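Local structure of adenylyl-sulfate kinase 1, chloroplastic (Arabidopsis thaliana, 3UIE) at residues G143-A148 and T157-P162; C43-M48 and K187-L192. The protein transfers a phosphate from ATP to the 3' position of adenosine 5'-phosphosulfate, making the activated sulfate 3'-phosphoadenylyl sulfate in the chloroplast. All coordinates share one frame; numbering follows the deposited sequence.

In the fold
The two contacts lie on opposite sides of the centre of this kinase domain, a P-loop fold built on a parallel five-stranded sheet; their centres are 29 Å apart and their nearest atoms about 16 Å. Contact 1 belongs to the substrate side: Leu144 and Thr157 both line the pocket of adenosine-5'-phosphosulfate, while the side chain of Tyr145 is about 7 Å from the bound ATP analogue. Contact 2 is buried helix-helix packing away from both ligands, with the side chain of Val188 about 11 Å from that analogue. Its segment 43-48 continues the helix that starts at the P-loop lysine, Lys38, and carries Cys43, which forms the interchain disulfide with Cys10 of the second subunit.

Contact 1 of 2, residues G143-A148 and T157-P162. With ADX (adenosine-5'-phosphosulfate), chain D.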
# COMPACT_ATOMS: atom_id res chain seq x y z
N GLY A 143 6.69 26.21 -11.41
CA GLY A 143 7.80 27.15 -11.33
C GLY A 143 9.07 26.55 -10.77
O GLY A 143 9.98 27.27 -10.36
N LEU A 144 9.16 25.22 -10.77
CA LEU A 144 10.29 24.53 -10.16
C LEU A 144 11.58 24.66 -10.96
O LEU A 144 12.66 24.80 -10.38
CB LEU A 144 9.98 23.05 -9.95
CG LEU A 144 8.90 22.77 -8.91
CD1 LEU A 144 8.56 21.29 -8.93
CD2 LEU A 144 9.36 23.21 -7.54
N TYR A 145 11.48 24.57 -12.28
CA TYR A 145 12.66 24.70 -13.11
C TYR A 145 13.31 26.07 -12.94
O TYR A 145 14.53 26.18 -12.85
CB TYR A 145 12.34 24.43 -14.59
CG TYR A 145 12.15 22.96 -14.90
CD1 TYR A 145 13.25 22.12 -15.06
CD2 TYR A 145 10.88 22.41 -15.02
CE1 TYR A 145 13.08 20.77 -15.34
CE2 TYR A 145 10.71 21.06 -15.30
CZ TYR A 145 11.81 20.25 -15.46
OH TYR A 145 11.64 18.91 -15.74
N LYS A 146 12.50 27.11 -12.89
CA LYS A 146 13.08 28.45 -12.73
C LYS A 146 13.77 28.61 -11.38
O LYS A 146 14.83 29.23 -11.28
CB LYS A 146 12.02 29.54 -12.95
CG LYS A 146 10.82 29.42 -12.05
CD LYS A 146 9.70 30.36 -12.48
CE LYS A 146 9.15 29.98 -13.85
NZ LYS A 146 7.92 30.76 -14.19
N LEU A 147 13.17 28.04 -10.34
CA LEU A 147 13.78 28.06 -9.01
C LEU A 147 15.08 27.25 -9.02
O LEU A 147 16.08 27.66 -8.42
CB LEU A 147 12.81 27.51 -7.97
CG LEU A 147 11.61 28.40 -7.63
CD1 LEU A 147 10.51 27.62 -6.94
CD2 LEU A 147 12.05 29.57 -6.77
N ALA A 148 15.07 26.13 -9.73
CA ALA A 148 16.27 25.30 -9.87
C ALA A 148 17.38 26.03 -10.64
O ALA A 148 18.54 26.02 -10.22
CB ALA A 148 15.93 23.98 -10.57
N THR A 157 16.17 17.33 -10.64
CA THR A 157 16.23 16.39 -11.75
C THR A 157 16.19 17.07 -13.12
O THR A 157 15.29 17.86 -13.41
CB THR A 157 15.07 15.37 -11.66
OG1 THR A 157 15.22 14.62 -10.45
CG2 THR A 157 15.10 14.40 -12.83
N GLY A 158 17.18 16.77 -13.97
CA GLY A 158 17.22 17.28 -15.32
C GLY A 158 18.06 18.54 -15.42
O GLY A 158 18.42 18.98 -16.51
N ILE A 159 18.39 19.11 -14.26
CA ILE A 159 19.18 20.33 -14.18
C ILE A 159 20.51 20.05 -13.49
O ILE A 159 21.57 20.20 -14.09
CB ILE A 159 18.44 21.43 -13.39
CG1 ILE A 159 17.13 21.80 -14.09
CG2 ILE A 159 19.33 22.66 -13.18
CD1 ILE A 159 17.30 22.24 -15.52
N ASP A 160 20.44 19.63 -12.23
CA ASP A 160 21.62 19.37 -11.41
C ASP A 160 21.64 17.95 -10.85
O ASP A 160 22.42 17.63 -9.95
CB ASP A 160 21.71 20.38 -10.27
CG ASP A 160 22.01 21.79 -10.76
OD1 ASP A 160 21.38 22.75 -10.27
OD2 ASP A 160 22.89 21.92 -11.64
N ASP A 161 20.78 17.09 -11.39
CA ASP A 161 20.75 15.68 -11.02
C ASP A 161 20.28 14.90 -12.24
O ASP A 161 19.46 15.39 -13.01
CB ASP A 161 19.81 15.45 -9.83
CG ASP A 161 20.13 14.17 -9.07
OD1 ASP A 161 21.28 14.00 -8.62
OD2 ASP A 161 19.23 13.31 -8.94
N PRO A 162 20.82 13.69 -12.43
CA PRO A 162 20.52 13.02 -13.71
C PRO A 162 19.13 12.40 -13.77
O PRO A 162 18.60 11.95 -12.76
CB PRO A 162 21.60 11.93 -13.79
CG PRO A 162 22.00 11.68 -12.38
CD PRO A 162 21.86 12.99 -11.66
SB ADX D . 11.51 11.11 -7.07
O1B ADX D . 11.85 10.80 -5.71
O2B ADX D . 12.75 11.46 -7.81
O3B ADX D . 10.89 9.96 -7.75
PA ADX D . 9.04 12.36 -6.80
O1A ADX D . 8.73 11.50 -5.61
O2A ADX D . 8.16 12.03 -7.99
O3A ADX D . 10.60 12.31 -7.15
O5' ADX D . 8.79 13.85 -6.36
C5' ADX D . 8.74 14.86 -7.33
C4' ADX D . 8.01 16.04 -6.96
O4' ADX D . 8.68 16.69 -5.88
C3' ADX D . 8.01 16.98 -8.11
O3' ADX D . 6.69 17.28 -8.44
C2' ADX D . 8.58 18.18 -7.65
O2' ADX D . 7.55 19.10 -7.62
C1' ADX D . 9.03 17.99 -6.26
N9 ADX D . 10.43 18.29 -6.08
C8 ADX D . 10.96 19.02 -5.08
N7 ADX D . 12.30 19.01 -5.20
C5 ADX D . 12.62 18.28 -6.29
C6 ADX D . 13.83 17.93 -6.92
N6 ADX D . 15.07 18.37 -6.37
N1 ADX D . 13.81 17.16 -8.04
C2 ADX D . 12.64 16.73 -8.55
N3 ADX D . 11.46 17.05 -7.97
C4 ADX D . 11.42 17.81 -6.85
O HOH W 1 12.68 17.19 -13.79
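Ile159 packs against the ring edge of Tyr145 and the methyl of Ala148, and these three residues bury most of the surface in the contact. The ethyl arm of the isoleucine does the work: its CG1 comes within 4.0 Å of Tyr145 CD1, near the plane of the ring, and lies 4.3 Å from Ala148 CB. That arm is set beside the backbone N of Ile159 and anti to its carbonyl carbon (chi1 -62°), which brings CG1 up to both Tyr145 and Ala148, while the terminal CD1 turns to the tyrosine ring alone, 4.1 Å from Tyr145 CD1.

The polar end of Tyr145 ties the two segments together through water. A single water molecule donates to Tyr145 OH at 2.8 Å and to Thr157 O at 2.7 Å, bridging the helix and the loop where they have no direct hydrogen bond. The same hydroxyl is hydrogen-bonded to Ser34 O of the ATP-binding loop, so the tyrosine links the substrate loop to the nucleotide site. Thr157 brings this loop to the substrate: its backbone N stands 3.5 Å from N1 of the adenine of adenosine-5'-phosphosulfate, and its OG1 is 3.8 Å from the same N1.

Helix 144-149 follows closely on helix 133-139, whose Cys136 and Glu137 touch the Tyr145 side chain; Phe156 meets the tyrosine ring edge-to-face. The loop holding residues 157-162 then runs on toward strand 171-173, an edge strand of the parallel sheet.

Contact 2 of 2, residues C43-M48 and K187-L192; sequences CALNQM and KVVGYL
Segments 43-48 and 187-192 are both helical, their axes passing 10.3 Å apart at a crossing angle of -52°, with Leu45 and Val189 nearest in backbone. Leu45 has the largest share of the buried surface and points toward the opposite helix, its CG anti to the backbone N (chi1 178°). Its CD1 meets both valines, 3.6 Å from Val189 CG2 and 3.8 Å from Val188 CG1. Across this contact CD2 meets only Val188, reaching CG1 at 3.8 Å, so that this one valine methyl touches both ends of the leucine fork. The Leu45 and Val188 side chains cross at about a right angle.

One turn further along, Met48 reaches across to the other valine. Extended through its first two torsions (chi2 171°), the chain carries SD to 3.6 Å from Val189 CG2; the bend comes only beyond, at the terminal CE. That valine methyl touches both the methionine sulfur and Leu45 CD1, in an interface that is wholly apolar.

Met48 also lies on Ile182, Ala185 and Glu186 earlier in helix 181-195, extending the packing toward that helix's start. On the inner side Val188 rests on Ile171 and Leu173 of strand 171-173, at the edge of the parallel sheet, while Asn46 touches Cys56 and Ile58 of strand 56-60, the strand at the opposite edge. Helix 38-51 also faces the second subunit, where Gln47 OE1 is hydrogen-bonded to Ser11 OG of that chain.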
# COMPACT_ATOMS: atom_id res chain seq x y z
N CYS A 43 -4.17 10.27 -14.16
CA CYS A 43 -5.57 10.60 -13.96
C CYS A 43 -6.41 10.16 -15.15
O CYS A 43 -7.42 9.49 -14.98
CB CYS A 43 -5.75 12.11 -13.71
SG CYS A 43 -5.14 12.68 -12.10
N ALA A 44 -5.99 10.53 -16.36
CA ALA A 44 -6.75 10.17 -17.56
C ALA A 44 -6.95 8.66 -17.63
O ALA A 44 -8.05 8.18 -17.92
CB ALA A 44 -6.06 10.69 -18.84
N LEU A 45 -5.89 7.91 -17.34
CA LEU A 45 -5.95 6.45 -17.35
C LEU A 45 -6.94 5.92 -16.31
O LEU A 45 -7.77 5.06 -16.60
CB LEU A 45 -4.54 5.88 -17.10
CG LEU A 45 -4.34 4.38 -17.02
CD1 LEU A 45 -4.86 3.68 -18.28
CD2 LEU A 45 -2.85 4.08 -16.82
N ASN A 46 -6.85 6.45 -15.09
CA ASN A 46 -7.73 6.03 -14.01
C ASN A 46 -9.19 6.30 -14.39
O ASN A 46 -10.05 5.46 -14.21
CB ASN A 46 -7.35 6.81 -12.76
CG ASN A 46 -8.06 6.31 -11.50
OD1 ASN A 46 -8.69 5.27 -11.49
ND2 ASN A 46 -7.94 7.07 -10.43
N GLN A 47 -9.44 7.47 -14.95
CA GLN A 47 -10.80 7.83 -15.33
C GLN A 47 -11.35 6.84 -16.36
O GLN A 47 -12.50 6.40 -16.26
CB GLN A 47 -10.82 9.24 -15.91
CG GLN A 47 -12.13 9.60 -16.55
CD GLN A 47 -13.17 10.01 -15.53
OE1 GLN A 47 -12.91 10.00 -14.32
NE2 GLN A 47 -14.36 10.37 -16.01
N MET A 48 -10.52 6.51 -17.34
CA MET A 48 -10.93 5.65 -18.45
C MET A 48 -11.16 4.22 -17.96
O MET A 48 -12.13 3.56 -18.34
CB MET A 48 -9.84 5.69 -19.53
CG MET A 48 -10.17 4.96 -20.81
SD MET A 48 -8.89 5.35 -22.07
CE MET A 48 -9.12 7.11 -22.21
N LYS A 187 -4.04 4.60 -25.50
CA LYS A 187 -2.95 3.72 -25.94
C LYS A 187 -2.56 2.75 -24.81
O LYS A 187 -2.33 1.57 -25.05
CB LYS A 187 -1.73 4.53 -26.39
CG LYS A 187 -1.97 5.39 -27.61
CD LYS A 187 -0.71 6.15 -28.00
CE LYS A 187 -0.91 6.94 -29.29
NZ LYS A 187 -1.12 6.02 -30.45
N VAL A 188 -2.50 3.25 -23.58
CA VAL A 188 -2.23 2.40 -22.43
C VAL A 188 -3.36 1.41 -22.21
O VAL A 188 -3.12 0.25 -21.97
CB VAL A 188 -1.96 3.22 -21.14
CG1 VAL A 188 -1.71 2.29 -19.97
CG2 VAL A 188 -0.75 4.12 -21.37
N VAL A 189 -4.61 1.86 -22.32
CA VAL A 189 -5.72 0.95 -22.06
C VAL A 189 -5.75 -0.15 -23.12
O VAL A 189 -5.96 -1.32 -22.81
CB VAL A 189 -7.08 1.69 -22.03
CG1 VAL A 189 -8.24 0.70 -22.15
CG2 VAL A 189 -7.20 2.50 -20.73
N GLY A 190 -5.54 0.24 -24.37
CA GLY A 190 -5.48 -0.73 -25.46
C GLY A 190 -4.42 -1.78 -25.21
O GLY A 190 -4.62 -2.96 -25.47
N TYR A 191 -3.27 -1.35 -24.71
CA TYR A 191 -2.18 -2.26 -24.40
C TYR A 191 -2.59 -3.22 -23.28
O TYR A 191 -2.40 -4.44 -23.39
CB TYR A 191 -0.92 -1.47 -24.04
CG TYR A 191 0.26 -2.31 -23.60
CD1 TYR A 191 1.29 -2.64 -24.49
CD2 TYR A 191 0.35 -2.76 -22.29
CE1 TYR A 191 2.38 -3.41 -24.07
CE2 TYR A 191 1.41 -3.53 -21.86
CZ TYR A 191 2.42 -3.85 -22.74
OH TYR A 191 3.46 -4.61 -22.28
N LEU A 192 -3.16 -2.68 -22.21
CA LEU A 192 -3.59 -3.51 -21.08
C LEU A 192 -4.66 -4.49 -21.53
O LEU A 192 -4.66 -5.66 -21.14
CB LEU A 192 -4.12 -2.65 -19.93
CG LEU A 192 -3.07 -1.73 -19.30
CD1 LEU A 192 -3.69 -0.75 -18.30
CD2 LEU A 192 -1.93 -2.54 -18.67